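Local coordinates for protein 11R-lipoxygenase (Gersemia fruticosa, PDB 3VF1) that probably oxygenates polyunsaturated fatty acids with molecular oxygen at a non-heme iron, as a calcium-dependent lipoxygenase with an N-terminal PLAT domain, at residues Leu131-Ser143 / Asn410-Tyr422. Residues are numbered along the deposited sequence; the frame is centred on the assembly and turned at random.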
# COMPACT_ATOMS: atom_id res chain seq x y z
N LEU A 131 18.71 -8.74 -22.32
CA LEU A 131 17.31 -8.91 -21.95
C LEU A 131 16.56 -9.76 -22.97
O LEU A 131 16.55 -9.45 -24.16
CB LEU A 131 16.64 -7.54 -21.82
CG LEU A 131 15.12 -7.56 -21.59
CD1 LEU A 131 14.80 -8.10 -20.20
CD2 LEU A 131 14.54 -6.17 -21.78
N VAL A 132 15.91 -10.81 -22.49
CA VAL A 132 15.10 -11.67 -23.35
C VAL A 132 13.61 -11.42 -23.10
O VAL A 132 13.15 -11.47 -21.96
CB VAL A 132 15.42 -13.17 -23.14
CG1 VAL A 132 15.22 -13.57 -21.68
CG2 VAL A 132 14.57 -14.03 -24.06
N VAL A 133 12.87 -11.16 -24.17
CA VAL A 133 11.46 -10.81 -24.07
C VAL A 133 10.59 -11.78 -24.86
O VAL A 133 10.78 -11.96 -26.06
CB VAL A 133 11.21 -9.39 -24.59
CG1 VAL A 133 9.76 -8.98 -24.37
CG2 VAL A 133 12.16 -8.40 -23.93
N TYR A 134 9.64 -12.41 -24.18
CA TYR A 134 8.71 -13.32 -24.84
C TYR A 134 7.68 -12.55 -25.64
O TYR A 134 7.56 -11.33 -25.50
CB TYR A 134 7.97 -14.18 -23.82
CG TYR A 134 8.86 -14.98 -22.89
CD1 TYR A 134 9.28 -16.25 -23.23
CD2 TYR A 134 9.26 -14.45 -21.67
CE1 TYR A 134 10.09 -16.98 -22.38
CE2 TYR A 134 10.06 -15.17 -20.82
CZ TYR A 134 10.47 -16.44 -21.17
OH TYR A 134 11.27 -17.14 -20.31
N GLU A 135 6.93 -13.26 -26.48
CA GLU A 135 5.81 -12.66 -27.19
C GLU A 135 4.62 -12.56 -26.24
O GLU A 135 4.51 -13.35 -25.30
CB GLU A 135 5.46 -13.51 -28.42
CG GLU A 135 4.65 -12.78 -29.48
CD GLU A 135 3.16 -12.80 -29.20
OE1 GLU A 135 2.70 -13.66 -28.42
OE2 GLU A 135 2.44 -11.94 -29.76
N GLY A 136 3.74 -11.60 -26.48
CA GLY A 136 2.65 -11.29 -25.57
C GLY A 136 1.97 -12.48 -24.93
O GLY A 136 1.78 -12.51 -23.71
N LYS A 137 1.59 -13.46 -25.75
CA LYS A 137 0.87 -14.64 -25.28
C LYS A 137 1.42 -15.17 -23.95
O LYS A 137 2.62 -15.38 -23.81
CB LYS A 137 0.96 -15.74 -26.35
CG LYS A 137 -0.05 -16.87 -26.18
CD LYS A 137 0.23 -17.99 -27.19
CE LYS A 137 -0.82 -19.09 -27.12
NZ LYS A 137 -2.12 -18.68 -27.73
N ALA A 138 0.53 -15.37 -22.99
CA ALA A 138 0.91 -15.92 -21.69
C ALA A 138 0.83 -17.44 -21.74
O ALA A 138 -0.13 -18.01 -22.29
CB ALA A 138 0.01 -15.38 -20.59
N ILE A 139 1.83 -18.11 -21.17
CA ILE A 139 1.95 -19.56 -21.30
C ILE A 139 2.35 -20.22 -19.98
O ILE A 139 3.40 -19.91 -19.42
CB ILE A 139 3.00 -19.92 -22.36
CG1 ILE A 139 2.64 -19.29 -23.71
CG2 ILE A 139 3.13 -21.43 -22.50
CD1 ILE A 139 3.73 -19.39 -24.75
N LEU A 140 1.51 -21.13 -19.51
CA LEU A 140 1.83 -21.91 -18.32
C LEU A 140 2.91 -22.94 -18.64
O LEU A 140 3.03 -23.38 -19.78
CB LEU A 140 0.57 -22.63 -17.82
CG LEU A 140 -0.57 -21.73 -17.36
CD1 LEU A 140 -1.84 -22.53 -17.13
CD2 LEU A 140 -0.18 -20.99 -16.09
N PRO A 141 3.71 -23.32 -17.63
CA PRO A 141 4.76 -24.31 -17.86
C PRO A 141 4.19 -25.68 -18.22
O PRO A 141 4.79 -26.42 -19.00
CB PRO A 141 5.49 -24.37 -16.51
CG PRO A 141 4.48 -23.93 -15.52
CD PRO A 141 3.63 -22.91 -16.22
N ASN A 142 3.03 -26.01 -17.65
CA ASN A 142 2.36 -27.27 -17.94
C ASN A 142 1.37 -27.15 -19.09
O ASN A 142 0.44 -27.95 -19.21
CB ASN A 142 1.65 -27.79 -16.69
CG ASN A 142 0.61 -26.81 -16.16
OD1 ASN A 142 0.76 -25.60 -16.31
ND2 ASN A 142 -0.44 -27.34 -15.54
N SER A 143 1.57 -26.15 -19.94
CA SER A 143 0.69 -25.93 -21.08
C SER A 143 1.14 -26.79 -22.27
O SER A 143 2.10 -27.54 -22.17
CB SER A 143 0.69 -24.46 -21.48
OG SER A 143 -0.08 -24.24 -22.65
N ASN A 410 10.51 -16.88 -8.69
CA ASN A 410 9.86 -18.13 -9.06
C ASN A 410 9.03 -18.08 -10.35
O ASN A 410 8.69 -19.13 -10.90
CB ASN A 410 8.97 -18.61 -7.91
CG ASN A 410 9.74 -18.77 -6.62
OD1 ASN A 410 10.39 -19.79 -6.39
ND2 ASN A 410 9.67 -17.75 -5.76
N LEU A 411 8.71 -16.88 -10.83
CA LEU A 411 7.86 -16.75 -12.01
C LEU A 411 8.59 -16.11 -13.18
O LEU A 411 9.26 -15.09 -13.01
CB LEU A 411 6.61 -15.92 -11.68
CG LEU A 411 5.70 -16.45 -10.58
CD1 LEU A 411 4.53 -15.51 -10.38
CD2 LEU A 411 5.22 -17.86 -10.90
N PRO A 412 8.48 -16.72 -14.37
CA PRO A 412 8.99 -16.10 -15.60
C PRO A 412 7.98 -15.10 -16.15
O PRO A 412 6.78 -15.24 -15.90
CB PRO A 412 9.14 -17.29 -16.54
CG PRO A 412 8.07 -18.23 -16.11
CD PRO A 412 7.94 -18.06 -14.62
N SER A 413 8.46 -14.11 -16.89
CA SER A 413 7.60 -13.03 -17.38
C SER A 413 6.56 -13.50 -18.40
O SER A 413 5.72 -12.71 -18.84
CB SER A 413 8.45 -11.91 -17.98
OG SER A 413 9.31 -12.40 -18.98
N VAL A 414 6.60 -14.77 -18.78
CA VAL A 414 5.63 -15.33 -19.71
C VAL A 414 4.44 -15.93 -18.97
O VAL A 414 3.42 -16.27 -19.58
CB VAL A 414 6.28 -16.41 -20.62
CG1 VAL A 414 6.58 -17.67 -19.83
CG2 VAL A 414 5.38 -16.72 -21.81
N HIS A 415 4.56 -16.04 -17.65
CA HIS A 415 3.50 -16.60 -16.82
C HIS A 415 2.37 -15.59 -16.63
O HIS A 415 2.63 -14.41 -16.37
CB HIS A 415 4.08 -17.00 -15.46
CG HIS A 415 3.22 -17.95 -14.69
ND1 HIS A 415 1.92 -17.66 -14.34
CD2 HIS A 415 3.49 -19.18 -14.18
CE1 HIS A 415 1.42 -18.67 -13.66
NE2 HIS A 415 2.34 -19.61 -13.54
N PRO A 416 1.11 -16.04 -16.76
CA PRO A 416 -0.05 -15.14 -16.66
C PRO A 416 -0.17 -14.42 -15.31
O PRO A 416 -0.59 -13.27 -15.27
CB PRO A 416 -1.24 -16.07 -16.88
CG PRO A 416 -0.73 -17.44 -16.60
CD PRO A 416 0.70 -17.42 -17.04
N VAL A 417 0.18 -15.11 -14.22
CA VAL A 417 0.12 -14.52 -12.89
C VAL A 417 1.15 -13.42 -12.72
O VAL A 417 0.89 -12.41 -12.06
CB VAL A 417 0.32 -15.59 -11.80
CG1 VAL A 417 0.49 -14.94 -10.43
CG2 VAL A 417 -0.85 -16.56 -11.79
N TRP A 418 2.33 -13.60 -13.31
CA TRP A 418 3.35 -12.56 -13.29
C TRP A 418 2.81 -11.29 -13.95
O TRP A 418 3.02 -10.19 -13.46
CB TRP A 418 4.61 -13.01 -14.02
CG TRP A 418 5.50 -11.87 -14.41
CD1 TRP A 418 5.41 -11.12 -15.55
CD2 TRP A 418 6.59 -11.33 -13.66
NE1 TRP A 418 6.39 -10.15 -15.55
CE2 TRP A 418 7.12 -10.26 -14.40
CE3 TRP A 418 7.17 -11.65 -12.43
CZ2 TRP A 418 8.21 -9.51 -13.96
CZ3 TRP A 418 8.25 -10.91 -11.99
CH2 TRP A 418 8.76 -9.85 -12.75
N LYS A 419 2.13 -11.47 -15.08
CA LYS A 419 1.55 -10.35 -15.81
C LYS A 419 0.44 -9.70 -14.99
O LYS A 419 0.29 -8.47 -15.00
CB LYS A 419 0.98 -10.82 -17.15
CG LYS A 419 2.01 -11.38 -18.11
CD LYS A 419 1.35 -11.84 -19.40
CE LYS A 419 2.36 -12.42 -20.38
NZ LYS A 419 3.31 -11.39 -20.89
N LEU A 420 -0.32 -10.52 -14.29
CA LEU A 420 -1.44 -10.05 -13.49
C LEU A 420 -0.97 -9.14 -12.36
O LEU A 420 -1.51 -8.05 -12.16
CB LEU A 420 -2.21 -11.23 -12.91
CG LEU A 420 -3.42 -10.87 -12.04
CD1 LEU A 420 -4.51 -10.21 -12.87
CD2 LEU A 420 -3.95 -12.11 -11.32
N LEU A 421 0.03 -9.60 -11.62
CA LEU A 421 0.48 -8.91 -10.42
C LEU A 421 1.44 -7.76 -10.70
O LEU A 421 1.58 -6.85 -9.88
CB LEU A 421 1.16 -9.90 -9.47
CG LEU A 421 0.29 -11.03 -8.92
CD1 LEU A 421 1.10 -11.92 -8.00
CD2 LEU A 421 -0.92 -10.46 -8.19
N TYR A 422 2.10 -7.79 -11.85
CA TYR A 422 3.18 -6.84 -12.13
C TYR A 422 2.79 -5.39 -11.84
O TYR A 422 3.50 -4.69 -11.11
CB TYR A 422 3.68 -6.97 -13.57
CG TYR A 422 4.85 -6.07 -13.85
CD1 TYR A 422 6.13 -6.42 -13.44
CD2 TYR A 422 4.69 -4.86 -14.51
CE1 TYR A 422 7.21 -5.60 -13.69
CE2 TYR A 422 5.76 -4.03 -14.76
CZ TYR A 422 7.02 -4.41 -14.35
OH TYR A 422 8.10 -3.59 -14.60
O HOH W 1 8.54 -10.97 -21.40
O HOH W 2 4.78 -13.26 -22.70
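The seam between the PLAT beta-sandwich and the helical lipoxygenase domain runs through Tyr134 and Val414. Tyr134 ends the edge strand 130-134, and Val414 sits in the type I turn 412-415 ahead of helix 416-425. Val414 CB lies over the centre of the Tyr134 ring, 3.7 Å from its centroid and 13° off the normal, a CH-pi contact. Ser413 OG meets the same ring in its plane, at the CD2-CE2 edge. Glu157 of helix 148-164 bonds Tyr134 OH through OE1 and Ser413 OG through OE2. With the ring of Tyr134 cut back to an alanine, Val414 would probably lose its aromatic cover and Glu157 its phenol partner.

Past the strand, the chain that leads out of the PLAT sandwich crosses the N-terminus of helix 416-425. Ile139 N bonds Val414 O at 2.9 Å, nearly straight at 164°. Ala138 CA makes a CA-H...O contact with Val414 O at 3.3 Å. Ala138 CB rests on Pro416 CB at 4.0 Å. Further along, Leu140 CD2 touches Pro416 CG at 3.6 Å, the two side chains crossing at about a right angle. Leu140 CD2 also makes an off-centre CH-pi contact with the His415 ring. That ring caps the helix: with CG anti to the backbone N (chi1 -162°), ND1 accepts from Val417 N in the ring plane. Asp524 bonds its NE2. Lys419 reaches back along Ala138. Lys419 NZ bonds Leu649 O and a water 3.0 Å away. Its bond to Gly136 O is weak. A second water bridges Ser413 OG and, weakly, Tyr134 N.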